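Local coordinates for protein beta-glucoside phosphorylase BglX (Unidentified, PDB 5VQE) that probably cleaves beta-glucosides by transferring the glucosyl group to phosphate, as a beta-glucoside phosphorylase of glycoside hydrolase family 3, at residues Ile42-Leu51 and Arg71-Leu79. Residues are numbered along the deposited sequence; the frame is centred on the assembly and turned at random.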
loop_
_atom_site.group_PDB
_atom_site.type_symbol
_atom_site.label_atom_id
_atom_site.label_comp_id
_atom_site.label_asym_id
_atom_site.label_seq_id
_atom_site.Cartn_x
_atom_site.Cartn_y
_atom_site.Cartn_z
ATOM N N ILE A 42 15.037 6.598 -3.339
ATOM C CA ILE A 42 15.658 6.878 -4.626
ATOM C C ILE A 42 14.577 7.232 -5.637
ATOM O O ILE A 42 13.562 6.534 -5.746
ATOM C CB ILE A 42 16.510 5.687 -5.105
ATOM C CG1 ILE A 42 17.815 5.681 -4.310
ATOM C CG2 ILE A 42 16.784 5.767 -6.606
ATOM C CD1 ILE A 42 18.694 4.527 -4.564
ATOM N N TRP A 43 14.802 8.319 -6.370
ATOM C CA TRP A 43 13.930 8.767 -7.447
ATOM C C TRP A 43 14.770 8.938 -8.705
ATOM O O TRP A 43 15.995 9.076 -8.642
ATOM C CB TRP A 43 13.216 10.103 -7.133
ATOM C CG TRP A 43 13.513 10.724 -5.783
ATOM C CD1 TRP A 43 14.742 10.966 -5.235
ATOM C CD2 TRP A 43 12.552 11.213 -4.833
ATOM N NE1 TRP A 43 14.607 11.552 -4.001
ATOM C CE2 TRP A 43 13.273 11.719 -3.732
ATOM C CE3 TRP A 43 11.155 11.265 -4.804
ATOM C CZ2 TRP A 43 12.644 12.267 -2.615
ATOM C CZ3 TRP A 43 10.533 11.812 -3.692
ATOM C CH2 TRP A 43 11.277 12.304 -2.615
ATOM N N ASP A 44 14.101 8.929 -9.852
ATOM C CA ASP A 44 14.756 9.126 -11.147
ATOM C C ASP A 44 14.248 10.440 -11.742
ATOM O O ASP A 44 13.222 10.483 -12.422
ATOM C CB ASP A 44 14.495 7.952 -12.087
ATOM C CG ASP A 44 15.311 8.046 -13.379
ATOM O OD1 ASP A 44 15.088 7.225 -14.294
ATOM O OD2 ASP A 44 16.191 8.928 -13.468
ATOM N N LYS A 45 14.977 11.521 -11.473
ATOM C CA LYS A 45 14.706 12.817 -12.073
ATOM C C LYS A 45 16.049 13.418 -12.463
ATOM O O LYS A 45 17.025 13.280 -11.711
ATOM C CB LYS A 45 13.965 13.760 -11.116
ATOM N N PRO A 46 16.140 14.084 -13.614
ATOM C CA PRO A 46 17.443 14.608 -14.045
ATOM C C PRO A 46 17.974 15.618 -13.039
ATOM O O PRO A 46 17.230 16.446 -12.509
ATOM C CB PRO A 46 17.144 15.247 -15.406
ATOM C CG PRO A 46 15.685 15.549 -15.386
ATOM C CD PRO A 46 15.037 14.538 -14.482
ATOM N N GLY A 47 19.274 15.532 -12.770
ATOM C CA GLY A 47 19.880 16.249 -11.675
ATOM C C GLY A 47 19.961 15.459 -10.385
ATOM O O GLY A 47 20.680 15.866 -9.465
ATOM N N CYS A 48 19.239 14.343 -10.291
ATOM C CA CYS A 48 19.299 13.450 -9.142
ATOM C C CYS A 48 20.141 12.232 -9.495
ATOM O O CYS A 48 19.871 11.547 -10.486
ATOM C CB CYS A 48 17.894 13.021 -8.712
ATOM S SG CYS A 48 17.848 11.947 -7.262
ATOM N N ASP A 49 21.159 11.968 -8.680
ATOM C CA ASP A 49 22.074 10.857 -8.901
ATOM C C ASP A 49 21.802 9.783 -7.855
ATOM O O ASP A 49 21.810 10.102 -6.656
ATOM C CB ASP A 49 23.520 11.355 -8.814
ATOM C CG ASP A 49 24.545 10.263 -9.071
ATOM O OD1 ASP A 49 24.152 9.114 -9.365
ATOM O OD2 ASP A 49 25.756 10.560 -8.982
ATOM N N PRO A 50 21.540 8.523 -8.232
ATOM C CA PRO A 50 21.253 7.511 -7.196
ATOM C C PRO A 50 22.386 7.322 -6.205
ATOM O O PRO A 50 22.130 7.090 -5.018
ATOM C CB PRO A 50 20.990 6.231 -8.009
ATOM C CG PRO A 50 21.591 6.489 -9.357
ATOM C CD PRO A 50 21.442 7.959 -9.589
ATOM N N LEU A 51 23.636 7.420 -6.654
ATOM C CA LEU A 51 24.773 7.268 -5.753
ATOM C C LEU A 51 24.869 8.390 -4.728
ATOM O O LEU A 51 25.756 8.335 -3.869
ATOM C CB LEU A 51 26.076 7.188 -6.557
ATOM C CG LEU A 51 26.533 5.832 -7.114
ATOM C CD1 LEU A 51 25.406 4.821 -7.254
ATOM C CD2 LEU A 51 27.234 6.034 -8.456
ATOM N N ARG A 71 15.229 1.548 -15.836
ATOM C CA ARG A 71 16.075 2.380 -14.987
ATOM C C ARG A 71 16.284 1.739 -13.619
ATOM O O ARG A 71 17.390 1.800 -13.063
ATOM C CB ARG A 71 15.466 3.775 -14.841
ATOM C CG ARG A 71 15.455 4.578 -16.132
ATOM C CD ARG A 71 16.844 5.081 -16.489
ATOM N NE ARG A 71 17.212 6.257 -15.709
ATOM C CZ ARG A 71 18.369 6.899 -15.825
ATOM N NH1 ARG A 71 19.284 6.475 -16.687
ATOM N NH2 ARG A 71 18.615 7.963 -15.077
ATOM N N MET A 72 15.237 1.131 -13.052
ATOM C CA MET A 72 15.423 0.383 -11.815
ATOM C C MET A 72 16.493 -0.682 -11.979
ATOM O O MET A 72 17.338 -0.859 -11.096
ATOM C CB MET A 72 14.115 -0.266 -11.382
ATOM C CG MET A 72 13.068 0.708 -10.940
ATOM S SD MET A 72 11.665 -0.101 -10.176
ATOM C CE MET A 72 10.715 1.345 -9.737
ATOM N N ARG A 73 16.461 -1.421 -13.095
ATOM C CA ARG A 73 17.444 -2.483 -13.303
ATOM C C ARG A 73 18.850 -1.909 -13.393
ATOM O O ARG A 73 19.804 -2.479 -12.847
ATOM C CB ARG A 73 17.113 -3.282 -14.570
ATOM C CG ARG A 73 18.062 -4.462 -14.820
ATOM C CD ARG A 73 17.745 -5.215 -16.112
ATOM N NE ARG A 73 18.334 -6.557 -16.096
ATOM C CZ ARG A 73 19.542 -6.868 -16.560
ATOM N NH1 ARG A 73 20.321 -5.940 -17.103
ATOM N NH2 ARG A 73 19.977 -8.121 -16.485
ATOM N N GLU A 74 18.999 -0.783 -14.087
ATOM C CA GLU A 74 20.296 -0.130 -14.168
ATOM C C GLU A 74 20.723 0.397 -12.803
ATOM O O GLU A 74 21.887 0.251 -12.409
ATOM C CB GLU A 74 20.232 1.000 -15.201
ATOM C CG GLU A 74 21.546 1.707 -15.451
ATOM C CD GLU A 74 21.349 3.024 -16.175
ATOM O OE1 GLU A 74 21.763 4.071 -15.633
ATOM O OE2 GLU A 74 20.763 3.008 -17.278
ATOM N N PHE A 75 19.788 0.989 -12.057
ATOM C CA PHE A 75 20.115 1.484 -10.724
ATOM C C PHE A 75 20.583 0.356 -9.810
ATOM O O PHE A 75 21.535 0.529 -9.041
ATOM C CB PHE A 75 18.909 2.196 -10.117
ATOM C CG PHE A 75 18.705 3.609 -10.611
ATOM C CD1 PHE A 75 19.438 4.119 -11.669
ATOM C CD2 PHE A 75 17.770 4.427 -10.003
ATOM C CE1 PHE A 75 19.234 5.417 -12.107
ATOM C CE2 PHE A 75 17.567 5.724 -10.438
ATOM C CZ PHE A 75 18.296 6.217 -11.488
ATOM N N THR A 76 19.927 -0.807 -9.868
ATOM C CA THR A 76 20.338 -1.913 -9.009
ATOM C C THR A 76 21.785 -2.305 -9.277
ATOM O O THR A 76 22.561 -2.531 -8.341
ATOM C CB THR A 76 19.419 -3.116 -9.214
ATOM O OG1 THR A 76 18.103 -2.793 -8.758
ATOM C CG2 THR A 76 19.938 -4.338 -8.443
ATOM N N GLN A 77 22.162 -2.409 -10.553
ATOM C CA GLN A 77 23.533 -2.773 -10.891
ATOM C C GLN A 77 24.512 -1.742 -10.356
ATOM O O GLN A 77 25.508 -2.083 -9.703
ATOM C CB GLN A 77 23.672 -2.911 -12.409
ATOM C CG GLN A 77 22.998 -4.149 -12.975
ATOM C CD GLN A 77 22.988 -4.158 -14.494
ATOM O OE1 GLN A 77 22.374 -3.298 -15.125
ATOM N NE2 GLN A 77 23.675 -5.128 -15.086
ATOM N N ARG A 78 24.238 -0.469 -10.617
ATOM C CA ARG A 78 25.135 0.587 -10.173
ATOM C C ARG A 78 25.234 0.620 -8.654
ATOM O O ARG A 78 26.333 0.688 -8.090
ATOM C CB ARG A 78 24.643 1.920 -10.709
ATOM C CG ARG A 78 24.668 2.002 -12.229
ATOM C CD ARG A 78 23.973 3.254 -12.687
ATOM N NE ARG A 78 24.533 4.440 -12.056
ATOM C CZ ARG A 78 24.077 5.672 -12.247
ATOM N NH1 ARG A 78 23.041 5.887 -13.053
ATOM N NH2 ARG A 78 24.658 6.690 -11.628
ATOM N N LEU A 79 24.090 0.562 -7.974
ATOM C CA LEU A 79 24.095 0.654 -6.518
ATOM C C LEU A 79 24.819 -0.525 -5.893
ATOM O O LEU A 79 25.690 -0.348 -5.033
ATOM C CB LEU A 79 22.663 0.739 -5.999
ATOM C CG LEU A 79 21.983 2.080 -6.223
ATOM C CD1 LEU A 79 20.491 1.939 -5.966
ATOM C CD2 LEU A 79 22.592 3.147 -5.331
#
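Asp44 and Arg71 meet through complementary torsions: the aspartate sets CG opposite its backbone N (chi1 -173°), while the arginine bends at chi2 and chi3 (both near -75°), which brings the NE/NH2 edge of its guanidinium up to the carboxylate. The result is a side-on, two-nitrogen salt bridge, Arg71 NE to Asp44 OD1 at 2.7 Å and Arg71 NH2 to Asp44 OD2 at 3.1 Å. Both carboxylate oxygens are approached on their syn sides, yet from about 30° outside the carboxylate plane, whereas they lie close to the guanidinium plane. The pair illustrates how charged groups can be laid over an apolar centre: Phe75 CE1 lies against one face of the Arg71 guanidinium. Pro50 CG sits over a face of the phenyl ring, 3.9 Å from its centroid, in a CH-pi contact, and also lies over a face of the Arg78 guanidinium. This carbon therefore fills the corner where the two flat groups meet. Ile42 CG2 packs against Phe75 CD2 at 3.8 Å, and Ile42 CD1 meets Leu79 CD1 tip to tip at a tight 3.4 Å; Leu51 CD1 touches the other branch, Leu79 CD2. Asp49 OD1 has two tasks, accepting from Leu51 N in an Asx turn and forming a salt bridge with Arg78 NH2, while Glu74 joins the two arginines into one charged network through weaker, longer links. An alanine in place of Arg71 would take away both bonds to Asp44 and is likely to leave that carboxylate without its mate and the Phe75 ring less covered. Within the TIM-barrel domain, the contact seats helix 69-82 on the end of strand 38-42 and the loop that follows it, with Phe75 and Leu79 also resting on Tyr64 of the adjacent parallel strand 61-64.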